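Local coordinates for UPF0336 protein Rv0637 (Mycobacterium tuberculosis, PDB 5ZY8) that probably serves as the HadC subunit of a hot-dog-fold (3R)-hydroxyacyl-[acyl-carrier-protein] dehydratase, at residues W12-F18 with I62-V67; P37-S41 with L53-L57; I84-Q89 with T140-G144; K102-D108 with R124-D130. One frame throughout, in Å; residues are numbered along the deposited sequence.

Interaction 1. Residues W12-F18 with I62-V67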
loop_
_atom_site.group_PDB
_atom_site.type_symbol
_atom_site.label_atom_id
_atom_site.label_comp_id
_atom_site.label_asym_id
_atom_site.label_seq_id
_atom_site.Cartn_x
_atom_site.Cartn_y
_atom_site.Cartn_z
ATOM N N TRP C 12 5.739 -6.991 -24.755
ATOM C CA TRP C 12 4.452 -6.548 -24.223
ATOM C C TRP C 12 4.648 -5.156 -23.637
ATOM O O TRP C 12 5.247 -5.003 -22.570
ATOM C CB TRP C 12 3.922 -7.551 -23.195
ATOM C CG TRP C 12 2.502 -7.322 -22.801
ATOM C CD1 TRP C 12 2.040 -6.629 -21.718
ATOM C CD2 TRP C 12 1.345 -7.751 -23.525
ATOM N NE1 TRP C 12 0.663 -6.628 -21.707
ATOM C CE2 TRP C 12 0.213 -7.307 -22.810
ATOM C CE3 TRP C 12 1.157 -8.475 -24.706
ATOM C CZ2 TRP C 12 -1.087 -7.562 -23.238
ATOM C CZ3 TRP C 12 -0.133 -8.729 -25.126
ATOM C CH2 TRP C 12 -1.238 -8.271 -24.397
ATOM N N ARG C 13 4.175 -4.141 -24.357
ATOM C CA ARG C 13 4.226 -2.773 -23.865
ATOM C C ARG C 13 3.037 -2.510 -22.947
ATOM O O ARG C 13 1.884 -2.762 -23.318
ATOM C CB ARG C 13 4.249 -1.782 -25.033
ATOM C CG ARG C 13 5.632 -1.612 -25.665
ATOM C CD ARG C 13 5.564 -1.013 -27.061
ATOM N NE ARG C 13 6.096 -1.920 -28.079
ATOM C CZ ARG C 13 5.675 -1.967 -29.342
ATOM N NH1 ARG C 13 6.220 -2.824 -30.199
ATOM N NH2 ARG C 13 4.709 -1.154 -29.752
ATOM N N TYR C 14 3.320 -2.025 -21.740
ATOM C CA TYR C 14 2.261 -1.738 -20.780
ATOM C C TYR C 14 1.563 -0.444 -21.173
ATOM O O TYR C 14 2.227 0.595 -21.296
ATOM C CB TYR C 14 2.826 -1.634 -19.374
ATOM C CG TYR C 14 1.780 -1.658 -18.275
ATOM C CD1 TYR C 14 1.001 -2.790 -18.051
ATOM C CD2 TYR C 14 1.604 -0.567 -17.425
ATOM C CE1 TYR C 14 0.051 -2.821 -17.036
ATOM C CE2 TYR C 14 0.665 -0.589 -16.406
ATOM C CZ TYR C 14 -0.112 -1.719 -16.213
ATOM O OH TYR C 14 -1.054 -1.750 -15.196
ATOM N N PRO C 15 0.242 -0.457 -21.379
ATOM C CA PRO C 15 -0.444 0.710 -21.961
ATOM C C PRO C 15 -0.597 1.896 -21.014
ATOM O O PRO C 15 -1.195 2.906 -21.406
ATOM C CB PRO C 15 -1.814 0.135 -22.347
ATOM C CG PRO C 15 -2.032 -0.985 -21.377
ATOM C CD PRO C 15 -0.681 -1.574 -21.095
ATOM N N ASP C 16 -0.088 1.810 -19.791
ATOM C CA ASP C 16 -0.197 2.870 -18.804
ATOM C C ASP C 16 1.184 3.224 -18.280
ATOM O O ASP C 16 2.115 2.420 -18.335
ATOM C CB ASP C 16 -1.108 2.437 -17.647
ATOM C CG ASP C 16 -1.603 3.598 -16.809
ATOM O OD1 ASP C 16 -1.327 4.773 -17.150
ATOM O OD2 ASP C 16 -2.275 3.306 -15.788
ATOM N N TYR C 17 1.315 4.444 -17.780
ATOM C CA TYR C 17 2.514 4.822 -17.054
ATOM C C TYR C 17 2.335 4.570 -15.552
ATOM O O TYR C 17 1.236 4.307 -15.058
ATOM C CB TYR C 17 2.877 6.277 -17.333
ATOM C CG TYR C 17 1.817 7.291 -16.988
ATOM C CD1 TYR C 17 1.691 7.783 -15.690
ATOM C CD2 TYR C 17 0.952 7.772 -17.958
ATOM C CE1 TYR C 17 0.741 8.722 -15.375
ATOM C CE2 TYR C 17 -0.004 8.713 -17.651
ATOM C CZ TYR C 17 -0.110 9.184 -16.359
ATOM O OH TYR C 17 -1.067 10.122 -16.046
ATOM N N PHE C 18 3.442 4.652 -14.824
ATOM C CA PHE C 18 3.477 4.367 -13.396
ATOM C C PHE C 18 4.208 5.510 -12.708
ATOM O O PHE C 18 5.346 5.822 -13.073
ATOM C CB PHE C 18 4.170 3.021 -13.147
ATOM C CG PHE C 18 4.351 2.663 -11.699
ATOM C CD1 PHE C 18 5.435 3.150 -10.970
ATOM C CD2 PHE C 18 3.473 1.794 -11.071
ATOM C CE1 PHE C 18 5.615 2.802 -9.637
ATOM C CE2 PHE C 18 3.651 1.435 -9.734
ATOM C CZ PHE C 18 4.717 1.943 -9.020
ATOM N N ILE C 62 6.278 -3.895 -7.987
ATOM C CA ILE C 62 4.871 -3.589 -8.216
ATOM C C ILE C 62 4.620 -3.328 -9.696
ATOM O O ILE C 62 3.685 -3.873 -10.294
ATOM C CB ILE C 62 4.423 -2.403 -7.344
ATOM C CG1 ILE C 62 4.359 -2.824 -5.877
ATOM C CG2 ILE C 62 3.063 -1.903 -7.795
ATOM C CD1 ILE C 62 4.427 -1.667 -4.913
ATOM N N LEU C 63 5.443 -2.483 -10.314
ATOM C CA LEU C 63 5.257 -2.230 -11.738
ATOM C C LEU C 63 5.473 -3.513 -12.543
ATOM O O LEU C 63 4.681 -3.841 -13.439
ATOM C CB LEU C 63 6.188 -1.110 -12.210
ATOM C CG LEU C 63 6.013 -0.673 -13.672
ATOM C CD1 LEU C 63 4.532 -0.522 -14.019
ATOM C CD2 LEU C 63 6.761 0.629 -13.941
ATOM N N ALA C 64 6.544 -4.253 -12.233
ATOM C CA ALA C 64 6.841 -5.487 -12.956
ATOM C C ALA C 64 5.644 -6.440 -12.997
ATOM O O ALA C 64 5.357 -7.037 -14.042
ATOM C CB ALA C 64 8.052 -6.181 -12.325
ATOM N N LYS C 65 4.902 -6.562 -11.885
ATOM C CA LYS C 65 3.790 -7.509 -11.869
ATOM C C LYS C 65 2.489 -6.914 -12.390
ATOM O O LYS C 65 1.629 -7.659 -12.876
ATOM C CB LYS C 65 3.561 -8.054 -10.453
ATOM C CG LYS C 65 2.673 -9.290 -10.452
ATOM C CD LYS C 65 2.206 -9.691 -9.077
ATOM C CE LYS C 65 2.213 -11.213 -8.977
ATOM N NZ LYS C 65 2.303 -11.751 -7.590
ATOM N N TYR C 66 2.334 -5.590 -12.361
ATOM C CA TYR C 66 1.264 -4.982 -13.141
ATOM C C TYR C 66 1.336 -5.455 -14.587
ATOM O O TYR C 66 0.322 -5.859 -15.174
ATOM C CB TYR C 66 1.366 -3.454 -13.090
ATOM C CG TYR C 66 0.803 -2.775 -11.860
ATOM C CD1 TYR C 66 0.028 -3.472 -10.925
ATOM C CD2 TYR C 66 1.038 -1.423 -11.638
ATOM C CE1 TYR C 66 -0.493 -2.833 -9.798
ATOM C CE2 TYR C 66 0.523 -0.777 -10.520
ATOM C CZ TYR C 66 -0.244 -1.488 -9.605
ATOM O OH TYR C 66 -0.743 -0.838 -8.504
ATOM N N VAL C 67 2.549 -5.471 -15.151
ATOM C CA VAL C 67 2.734 -5.815 -16.556
ATOM C C VAL C 67 2.593 -7.314 -16.759
ATOM O O VAL C 67 1.918 -7.768 -17.692
ATOM C CB VAL C 67 4.101 -5.312 -17.052
ATOM C CG1 VAL C 67 4.231 -5.512 -18.562
ATOM C CG2 VAL C 67 4.294 -3.870 -16.664
#

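Interaction 2. Residues P37-S41 with L53-L57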
loop_
_atom_site.group_PDB
_atom_site.type_symbol
_atom_site.label_atom_id
_atom_site.label_comp_id
_atom_site.label_asym_id
_atom_site.label_seq_id
_atom_site.Cartn_x
_atom_site.Cartn_y
_atom_site.Cartn_z
ATOM N N PRO C 37 18.099 7.019 5.950
ATOM C CA PRO C 37 17.286 8.243 5.868
ATOM C C PRO C 37 17.027 8.751 4.447
ATOM O O PRO C 37 16.138 9.594 4.275
ATOM C CB PRO C 37 18.105 9.258 6.678
ATOM C CG PRO C 37 19.478 8.700 6.717
ATOM C CD PRO C 37 19.308 7.217 6.756
ATOM N N ALA C 38 17.768 8.294 3.432
ATOM C CA ALA C 38 17.434 8.701 2.071
ATOM C C ALA C 38 16.163 8.022 1.564
ATOM O O ALA C 38 15.574 8.474 0.574
ATOM C CB ALA C 38 18.596 8.410 1.128
ATOM N N PHE C 39 15.720 6.950 2.214
ATOM C CA PHE C 39 14.413 6.406 1.884
ATOM C C PHE C 39 13.259 7.282 2.389
ATOM O O PHE C 39 12.149 7.176 1.854
ATOM C CB PHE C 39 14.283 4.983 2.434
ATOM C CG PHE C 39 15.138 3.972 1.716
ATOM C CD1 PHE C 39 15.051 3.821 0.340
ATOM C CD2 PHE C 39 16.009 3.150 2.418
ATOM C CE1 PHE C 39 15.836 2.882 -0.323
ATOM C CE2 PHE C 39 16.795 2.205 1.758
ATOM C CZ PHE C 39 16.708 2.073 0.389
ATOM N N PHE C 40 13.484 8.146 3.391
ATOM C CA PHE C 40 12.378 8.826 4.065
ATOM C C PHE C 40 12.428 10.356 4.062
ATOM O O PHE C 40 11.368 10.981 4.216
ATOM C CB PHE C 40 12.256 8.335 5.512
ATOM C CG PHE C 40 12.162 6.844 5.632
ATOM C CD1 PHE C 40 10.937 6.201 5.521
ATOM C CD2 PHE C 40 13.301 6.078 5.860
ATOM C CE1 PHE C 40 10.843 4.814 5.637
ATOM C CE2 PHE C 40 13.222 4.693 5.977
ATOM C CZ PHE C 40 11.987 4.058 5.866
ATOM N N SER C 41 13.601 10.973 3.917
ATOM C CA SER C 41 13.760 12.418 4.040
ATOM C C SER C 41 14.306 13.025 2.751
ATOM O O SER C 41 15.217 12.470 2.134
ATOM C CB SER C 41 14.688 12.769 5.201
ATOM O OG SER C 41 15.274 14.044 5.006
ATOM N N LEU C 53 13.222 11.650 -2.984
ATOM C CA LEU C 53 13.660 10.498 -2.203
ATOM C C LEU C 53 13.957 9.313 -3.108
ATOM O O LEU C 53 13.428 9.199 -4.217
ATOM C CB LEU C 53 12.593 10.041 -1.202
ATOM C CG LEU C 53 11.963 10.921 -0.127
ATOM C CD1 LEU C 53 11.100 11.953 -0.780
ATOM C CD2 LEU C 53 11.136 10.086 0.847
ATOM N N VAL C 54 14.808 8.433 -2.629
ATOM C CA VAL C 54 15.117 7.207 -3.346
ATOM C C VAL C 54 14.078 6.158 -2.977
ATOM O O VAL C 54 13.720 5.993 -1.799
ATOM C CB VAL C 54 16.529 6.708 -3.012
ATOM C CG1 VAL C 54 16.911 5.562 -3.936
ATOM C CG2 VAL C 54 17.512 7.839 -3.074
ATOM N N ALA C 55 13.609 5.429 -3.983
ATOM C CA ALA C 55 12.648 4.368 -3.755
ATOM C C ALA C 55 13.360 3.140 -3.210
ATOM O O ALA C 55 14.553 2.955 -3.449
ATOM C CB ALA C 55 11.922 4.017 -5.048
ATOM N N PRO C 56 12.664 2.309 -2.440
ATOM C CA PRO C 56 13.262 1.042 -2.009
ATOM C C PRO C 56 13.687 0.236 -3.224
ATOM O O PRO C 56 13.002 0.217 -4.248
ATOM C CB PRO C 56 12.127 0.358 -1.236
ATOM C CG PRO C 56 11.258 1.475 -0.785
ATOM C CD PRO C 56 11.331 2.528 -1.850
ATOM N N LEU C 57 14.834 -0.430 -3.112
ATOM C CA LEU C 57 15.436 -1.007 -4.310
ATOM C C LEU C 57 14.614 -2.135 -4.916
ATOM O O LEU C 57 14.866 -2.501 -6.065
ATOM C CB LEU C 57 16.870 -1.471 -4.025
ATOM C CG LEU C 57 17.705 -0.377 -3.346
ATOM C CD1 LEU C 57 19.028 -0.892 -2.798
ATOM C CD2 LEU C 57 17.919 0.779 -4.312
#

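Interaction 3. Residues I84-Q89 with T140-G144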
loop_
_atom_site.group_PDB
_atom_site.type_symbol
_atom_site.label_atom_id
_atom_site.label_comp_id
_atom_site.label_asym_id
_atom_site.label_seq_id
_atom_site.Cartn_x
_atom_site.Cartn_y
_atom_site.Cartn_z
ATOM N N ILE C 84 2.608 -21.509 -9.858
ATOM C CA ILE C 84 3.795 -20.769 -10.281
ATOM C C ILE C 84 4.621 -20.317 -9.082
ATOM O O ILE C 84 4.088 -19.777 -8.109
ATOM C CB ILE C 84 3.418 -19.542 -11.152
ATOM C CG1 ILE C 84 2.811 -19.972 -12.492
ATOM C CG2 ILE C 84 4.625 -18.626 -11.358
ATOM C CD1 ILE C 84 2.485 -18.804 -13.410
ATOM N N VAL C 85 5.926 -20.551 -9.145
ATOM C CA VAL C 85 6.853 -20.100 -8.117
ATOM C C VAL C 85 7.926 -19.262 -8.800
ATOM O O VAL C 85 8.369 -19.588 -9.908
ATOM C CB VAL C 85 7.468 -21.286 -7.341
ATOM C CG1 VAL C 85 7.964 -22.364 -8.299
ATOM C CG2 VAL C 85 8.587 -20.812 -6.430
ATOM N N GLN C 86 8.332 -18.174 -8.152
ATOM C CA GLN C 86 9.382 -17.315 -8.684
ATOM C C GLN C 86 10.723 -17.738 -8.091
ATOM O O GLN C 86 10.911 -17.696 -6.871
ATOM C CB GLN C 86 9.077 -15.848 -8.392
ATOM C CG GLN C 86 10.294 -14.981 -8.173
ATOM C CD GLN C 86 9.937 -13.612 -7.623
ATOM O OE1 GLN C 86 8.926 -13.445 -6.937
ATOM N NE2 GLN C 86 10.773 -12.623 -7.918
ATOM N N VAL C 87 11.650 -18.153 -8.958
ATOM C CA VAL C 87 12.886 -18.789 -8.512
ATOM C C VAL C 87 14.084 -17.852 -8.517
ATOM O O VAL C 87 15.103 -18.173 -7.885
ATOM C CB VAL C 87 13.213 -20.029 -9.370
ATOM C CG1 VAL C 87 12.269 -21.167 -9.037
ATOM C CG2 VAL C 87 13.134 -19.692 -10.843
ATOM N N ASP C 88 13.993 -16.702 -9.182
ATOM C CA ASP C 88 15.133 -15.818 -9.354
ATOM C C ASP C 88 14.624 -14.398 -9.538
ATOM O O ASP C 88 13.587 -14.188 -10.175
ATOM C CB ASP C 88 15.947 -16.252 -10.579
ATOM C CG ASP C 88 17.250 -15.503 -10.723
ATOM O OD1 ASP C 88 18.227 -15.874 -10.033
ATOM O OD2 ASP C 88 17.292 -14.546 -11.532
ATOM N N GLN C 89 15.359 -13.427 -8.997
ATOM C CA GLN C 89 15.019 -12.027 -9.219
ATOM C C GLN C 89 16.291 -11.199 -9.347
ATOM O O GLN C 89 17.220 -11.351 -8.544
ATOM C CB GLN C 89 14.130 -11.480 -8.095
ATOM C CG GLN C 89 13.740 -10.035 -8.307
ATOM C CD GLN C 89 12.815 -9.868 -9.503
ATOM O OE1 GLN C 89 13.009 -8.981 -10.344
ATOM N NE2 GLN C 89 11.803 -10.722 -9.587
ATOM N N THR C 140 12.831 -11.598 -14.084
ATOM C CA THR C 140 12.156 -12.538 -13.207
ATOM C C THR C 140 12.133 -13.907 -13.870
ATOM O O THR C 140 11.837 -14.020 -15.064
ATOM C CB THR C 140 10.732 -12.053 -12.902
ATOM O OG1 THR C 140 10.795 -10.762 -12.283
ATOM C CG2 THR C 140 10.011 -13.026 -11.979
ATOM N N THR C 141 12.462 -14.938 -13.098
ATOM C CA THR C 141 12.439 -16.311 -13.579
ATOM C C THR C 141 11.286 -17.024 -12.892
ATOM O O THR C 141 11.292 -17.184 -11.666
ATOM C CB THR C 141 13.759 -17.025 -13.296
ATOM O OG1 THR C 141 14.854 -16.199 -13.708
ATOM C CG2 THR C 141 13.813 -18.333 -14.061
ATOM N N LEU C 142 10.308 -17.459 -13.682
ATOM C CA LEU C 142 9.143 -18.169 -13.187
ATOM C C LEU C 142 9.236 -19.635 -13.584
ATOM O O LEU C 142 9.860 -19.984 -14.588
ATOM C CB LEU C 142 7.842 -17.558 -13.725
ATOM C CG LEU C 142 7.677 -16.040 -13.604
ATOM C CD1 LEU C 142 6.819 -15.481 -14.735
ATOM C CD2 LEU C 142 7.097 -15.676 -12.255
ATOM N N MET C 143 8.603 -20.491 -12.785
ATOM C CA MET C 143 8.679 -21.931 -12.974
ATOM C C MET C 143 7.285 -22.550 -12.919
ATOM O O MET C 143 6.365 -21.993 -12.313
ATOM C CB MET C 143 9.616 -22.526 -11.918
ATOM C CG MET C 143 10.252 -23.835 -12.301
ATOM S SD MET C 143 11.493 -24.358 -11.100
ATOM C CE MET C 143 12.957 -23.516 -11.708
ATOM N N GLY C 144 7.135 -23.706 -13.569
ATOM C CA GLY C 144 5.843 -24.368 -13.688
ATOM C C GLY C 144 5.611 -25.557 -12.766
ATOM O O GLY C 144 4.652 -26.321 -12.931
#

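Interaction 4. Residues K102-D108 with R124-D130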
loop_
_atom_site.group_PDB
_atom_site.type_symbol
_atom_site.label_atom_id
_atom_site.label_comp_id
_atom_site.label_asym_id
_atom_site.label_seq_id
_atom_site.Cartn_x
_atom_site.Cartn_y
_atom_site.Cartn_z
ATOM N N LYS C 102 8.170 9.186 -13.409
ATOM C CA LYS C 102 7.179 8.593 -14.299
ATOM C C LYS C 102 7.863 7.510 -15.129
ATOM O O LYS C 102 8.848 7.783 -15.821
ATOM C CB LYS C 102 6.560 9.673 -15.186
ATOM C CG LYS C 102 5.308 9.281 -15.944
ATOM C CD LYS C 102 4.978 10.336 -16.987
ATOM C CE LYS C 102 3.537 10.235 -17.442
ATOM N NZ LYS C 102 3.136 11.342 -18.344
ATOM N N LEU C 103 7.344 6.290 -15.065
ATOM C CA LEU C 103 7.999 5.138 -15.659
ATOM C C LEU C 103 7.083 4.455 -16.660
ATOM O O LEU C 103 5.880 4.311 -16.417
ATOM C CB LEU C 103 8.406 4.130 -14.573
ATOM C CG LEU C 103 9.373 4.621 -13.499
ATOM C CD1 LEU C 103 9.808 3.468 -12.616
ATOM C CD2 LEU C 103 10.568 5.283 -14.149
ATOM N N TRP C 104 7.661 4.014 -17.776
ATOM C CA TRP C 104 6.958 3.220 -18.774
ATOM C C TRP C 104 7.559 1.826 -18.791
ATOM O O TRP C 104 8.780 1.669 -18.878
ATOM C CB TRP C 104 7.039 3.846 -20.171
ATOM C CG TRP C 104 6.397 5.190 -20.265
ATOM C CD1 TRP C 104 6.993 6.406 -20.054
ATOM C CD2 TRP C 104 5.030 5.466 -20.594
ATOM N NE1 TRP C 104 6.077 7.424 -20.230
ATOM C CE2 TRP C 104 4.866 6.873 -20.563
ATOM C CE3 TRP C 104 3.929 4.665 -20.912
ATOM C CZ2 TRP C 104 3.642 7.488 -20.835
ATOM C CZ3 TRP C 104 2.720 5.279 -21.193
ATOM C CH2 TRP C 104 2.587 6.675 -21.150
ATOM N N ALA C 105 6.697 0.825 -18.736
ATOM C CA ALA C 105 7.110 -0.555 -18.584
ATOM C C ALA C 105 6.933 -1.305 -19.894
ATOM O O ALA C 105 6.024 -1.030 -20.685
ATOM C CB ALA C 105 6.322 -1.239 -17.467
ATOM N N ARG C 106 7.840 -2.247 -20.112
ATOM C CA ARG C 106 7.864 -3.063 -21.315
ATOM C C ARG C 106 8.443 -4.408 -20.917
ATOM O O ARG C 106 9.585 -4.475 -20.454
ATOM C CB ARG C 106 8.692 -2.399 -22.420
ATOM C CG ARG C 106 8.675 -3.132 -23.748
ATOM C CD ARG C 106 9.774 -2.619 -24.661
ATOM N NE ARG C 106 10.816 -3.612 -24.910
ATOM C CZ ARG C 106 12.005 -3.325 -25.438
ATOM N NH1 ARG C 106 12.902 -4.288 -25.640
ATOM N NH2 ARG C 106 12.298 -2.071 -25.764
ATOM N N MET C 107 7.655 -5.461 -21.052
ATOM C CA MET C 107 8.099 -6.801 -20.704
ATOM C C MET C 107 8.439 -7.568 -21.975
ATOM O O MET C 107 7.606 -7.671 -22.880
ATOM C CB MET C 107 7.013 -7.527 -19.922
ATOM C CG MET C 107 7.491 -8.711 -19.129
ATOM S SD MET C 107 6.047 -9.697 -18.749
ATOM C CE MET C 107 5.676 -10.317 -20.389
ATOM N N ASP C 108 9.645 -8.132 -22.031
ATOM C CA ASP C 108 9.998 -9.073 -23.083
ATOM C C ASP C 108 10.071 -10.485 -22.519
ATOM O O ASP C 108 10.465 -10.698 -21.369
ATOM C CB ASP C 108 11.358 -8.735 -23.725
ATOM C CG ASP C 108 11.451 -7.297 -24.226
ATOM O OD1 ASP C 108 10.419 -6.595 -24.212
ATOM O OD2 ASP C 108 12.556 -6.876 -24.659
ATOM N N ARG C 124 11.741 -10.243 -18.802
ATOM C CA ARG C 124 12.604 -9.074 -18.650
ATOM C C ARG C 124 11.699 -7.853 -18.671
ATOM O O ARG C 124 11.070 -7.558 -19.691
ATOM C CB ARG C 124 13.663 -9.010 -19.757
ATOM C CG ARG C 124 14.371 -7.655 -19.931
ATOM C CD ARG C 124 15.358 -7.700 -21.110
ATOM N NE ARG C 124 15.249 -6.578 -22.048
ATOM C CZ ARG C 124 16.227 -5.710 -22.304
ATOM N NH1 ARG C 124 16.035 -4.732 -23.180
ATOM N NH2 ARG C 124 17.397 -5.820 -21.686
ATOM N N ASN C 125 11.617 -7.157 -17.550
ATOM C CA ASN C 125 10.817 -5.946 -17.460
ATOM C C ASN C 125 11.739 -4.747 -17.638
ATOM O O ASN C 125 12.631 -4.501 -16.820
ATOM C CB ASN C 125 10.044 -5.904 -16.145
ATOM C CG ASN C 125 8.975 -6.987 -16.079
ATOM O OD1 ASN C 125 9.274 -8.158 -15.804
ATOM N ND2 ASN C 125 7.733 -6.615 -16.397
ATOM N N LEU C 126 11.521 -4.027 -18.732
ATOM C CA LEU C 126 12.233 -2.802 -19.068
ATOM C C LEU C 126 11.482 -1.584 -18.545
ATOM O O LEU C 126 10.268 -1.467 -18.746
ATOM C CB LEU C 126 12.363 -2.713 -20.585
ATOM C CG LEU C 126 13.522 -1.910 -21.139
ATOM C CD1 LEU C 126 14.767 -2.785 -21.132
ATOM C CD2 LEU C 126 13.207 -1.394 -22.535
ATOM N N CYS C 127 12.193 -0.671 -17.887
ATOM C CA CYS C 127 11.581 0.558 -17.386
ATOM C C CYS C 127 12.307 1.761 -17.966
ATOM O O CYS C 127 13.528 1.896 -17.815
ATOM C CB CYS C 127 11.568 0.620 -15.854
ATOM S SG CYS C 127 10.786 -0.794 -15.083
ATOM N N THR C 128 11.549 2.621 -18.631
ATOM C CA THR C 128 12.048 3.846 -19.228
ATOM C C THR C 128 11.257 5.018 -18.654
ATOM O O THR C 128 10.149 4.843 -18.143
ATOM C CB THR C 128 11.927 3.779 -20.765
ATOM O OG1 THR C 128 11.035 4.802 -21.225
ATOM C CG2 THR C 128 11.387 2.406 -21.204
ATOM N N ASN C 129 11.821 6.226 -18.739
ATOM C CA ASN C 129 11.123 7.396 -18.225
ATOM C C ASN C 129 10.560 8.227 -19.375
ATOM O O ASN C 129 10.618 7.830 -20.547
ATOM C CB ASN C 129 12.026 8.231 -17.317
ATOM C CG ASN C 129 13.261 8.770 -18.021
ATOM O OD1 ASN C 129 13.247 9.048 -19.217
ATOM N ND2 ASN C 129 14.328 8.960 -17.258
ATOM N N ASP C 130 10.010 9.399 -19.032
ATOM C CA ASP C 130 9.325 10.235 -20.019
ATOM C C ASP C 130 10.220 10.695 -21.160
ATOM O O ASP C 130 9.703 11.045 -22.225
ATOM C CB ASP C 130 8.700 11.460 -19.352
ATOM C CG ASP C 130 7.181 11.429 -19.389
ATOM O OD1 ASP C 130 6.611 10.371 -19.750
ATOM O OD2 ASP C 130 6.558 12.466 -19.071
#

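Interaction 1. Residues W12-F18 with I62-V67
In the hot-dog fold a long helix lies across the concave side of an antiparallel sheet, and here that helix, 61-74, meets an outermost strand of this chain's sheet, 11-19, through F18, Y14 and W12. The helix offers L63, Y66 and V67, each one turn or less from the next. L63 sits against F18: its CB stands over one face of the ring, 4.2 Å from the centroid and 13° off the normal, a CH-pi contact, while its CD2 comes to 3.6 Å from F18 CB. At the ring's edge, in its plane, Y66 CE2 lies 3.9 Å from F18 CE2, the two side chains crossing at about a right angle. I62 adds its CG2 branch to the same end of F18. Y14 has CG anti to the backbone N (chi1 -167°), which turns its ring toward the helix, where it crosses V67 and Y66 at a slant: V67 CG2 packs on Y14 CG at 3.7 Å, and farther out Y14 OH reaches Y66 CB at 3.6 Å. V67 uses its other methyl on W12, CG1 meeting CD1 at 4.0 Å at the indole edge. No hydrogen bond joins the two segments, so their 402 Å² interface rests on apolar and aromatic packing, with W12 NE1 satisfied by D70 and Y66 OH by E27 of the second subunit.

Interaction 2. Residues P37-S41 with L53-L57
A38 and V54 supply the polar link between these two loops, which flank helix 42-47 in the run of loops and short helices between strand 11-19 and helix 61-74. V54 N donates to A38 O at 3.3 Å with an N-H...O angle of 157°, approaching from 27° outside the carbonyl plane. Within 37-41 the chain coils into a turn in which P37 O accepts from both F40 N and S41 N, and S41 then caps helix 42-47 from its N-cap position, OG bonding to A44 N.

The aromatic contact belongs to F39. Its CB starts away from the other loop, but with CG anti to the carbonyl carbon (chi1 -70°) the ring swings back and lays its edge along the backbone of 54-56. CD1 lies 3.3 Å from V54 O and CE1 lies 3.4 Å from A55 O, both oxygens near the ring plane, where the C-H edge carries partial positive charge. CE1 also meets P56 CA at 3.6 Å.

Aliphatic packing comes mainly from L53, whose CD2 methyl lies against the backbone at F39 O and F40 C; A38 CB and V54 CG2 touch more loosely at 4.4 Å.

Around the pair, helix 22-31 covers F40, L53 and P56, and R26 from that helix bonds to F40 O. L53 and A55 make backbone hydrogen bonds to A99 and V97, while the chain of another protein packs on A38, F39 and V54.

Interaction 3. Residues I84-Q89 with T140-G144
V85-Q89 and T140-M143 are neighbouring antiparallel strands of the hot-dog sheet, with 85-93 its outermost strand on this side within the chain. Backbone bonds come first: M143 N donates to V85 O at 3.0 Å, V87 N to T141 O at 2.9 Å and T141 N to D88 O at 3.2 Å. T141 therefore uses both its N and its O on strand 85-93, but with two different residues, V87 and D88. With V87 helical in its backbone (psi -15°), this is a classic beta bulge, set between the regular pairs Q86 with L142 and Q89 with T140.

Side chains fill in around this frame. V87 CG1 meets M143 CE at 3.6 Å, the methionine reaching it by a bend at its last torsion, and V87 CG2 lies against T141 CG2. V85 CG1 and M143 CB lie side by side, on the face that also carries T141, while I84 CG2 touches L142 CD2.

Farther out, strand 120-129 pairs with T140 and L142 from their other edge, and Q68 and F72 of helix 61-74 pack on L142. D88 and Q89 pair with a strand of another protein's chain, carrying the sheet across the interface. Q89, bent at chi2 (67°), brings NE2 to T140 OG1 at 2.9 Å, the hydroxyl 18° out of the amide plane.

Interaction 4. Residues K102-D108 with R124-D130
W104 and T128 exchange backbone hydrogen bonds in both directions, as do R106 with L126 and D108 with R124, so six bonds satisfy the facing N-H and C=O groups of this antiparallel hairpin.

Beyond the backbone, D130 OD1 accepts from W104 NE1 at 3.0 Å; the bond is nearly straight (175°) and lies in the indole plane, with the carboxylate turned only 20° from it. K102 NZ makes a long salt bridge to D130 OD2. T128 OG1 donates to N129 O, and the N129 amide is held by E133 at ND2 and by D131 N at OD1. Side-on, R106 grips D108: NE donates to OD1 at 3.1 Å and NH1 to OD2 at 2.8 Å, both oxygens using their syn lone pairs. L126 CD2 lies over one face of that guanidinium, toward its rim. R124 NE stands 3.8 Å from D108 OD2, a long salt bridge, and its NH2 is held by E137 and Y139. The D108 carboxylate between them should ease the closeness of the two arginines.

On the opposite face A105 and M107 lie under V67 of helix 61-74, and N125 under Q68. Strand 11-19 bonds along the outer edge of 102-108, strand 134-143 along that of 124-129.

How the interactions relate
Interactions 1, 3 and 4 all build on one five-stranded sheet, whereas interaction 2 ties together loops about 21 Å, centre to centre, from interaction 4. Interactions 1 and 4, both partly buried, touch directly: W12 and F18 probably bond to M107 and L103, and V67 rests on A105, so helix 61-74 of interaction 1 also covers the inner face of the hairpin in 4. Interaction 3 lies at the other border of the sheet and is a surface contact. Chemistry follows place. Both strand pairings rely on backbone bonds, with a salt-bridge network added in 4; interaction 1 has no hydrogen bond across it, and the buried interaction 2 has a single one.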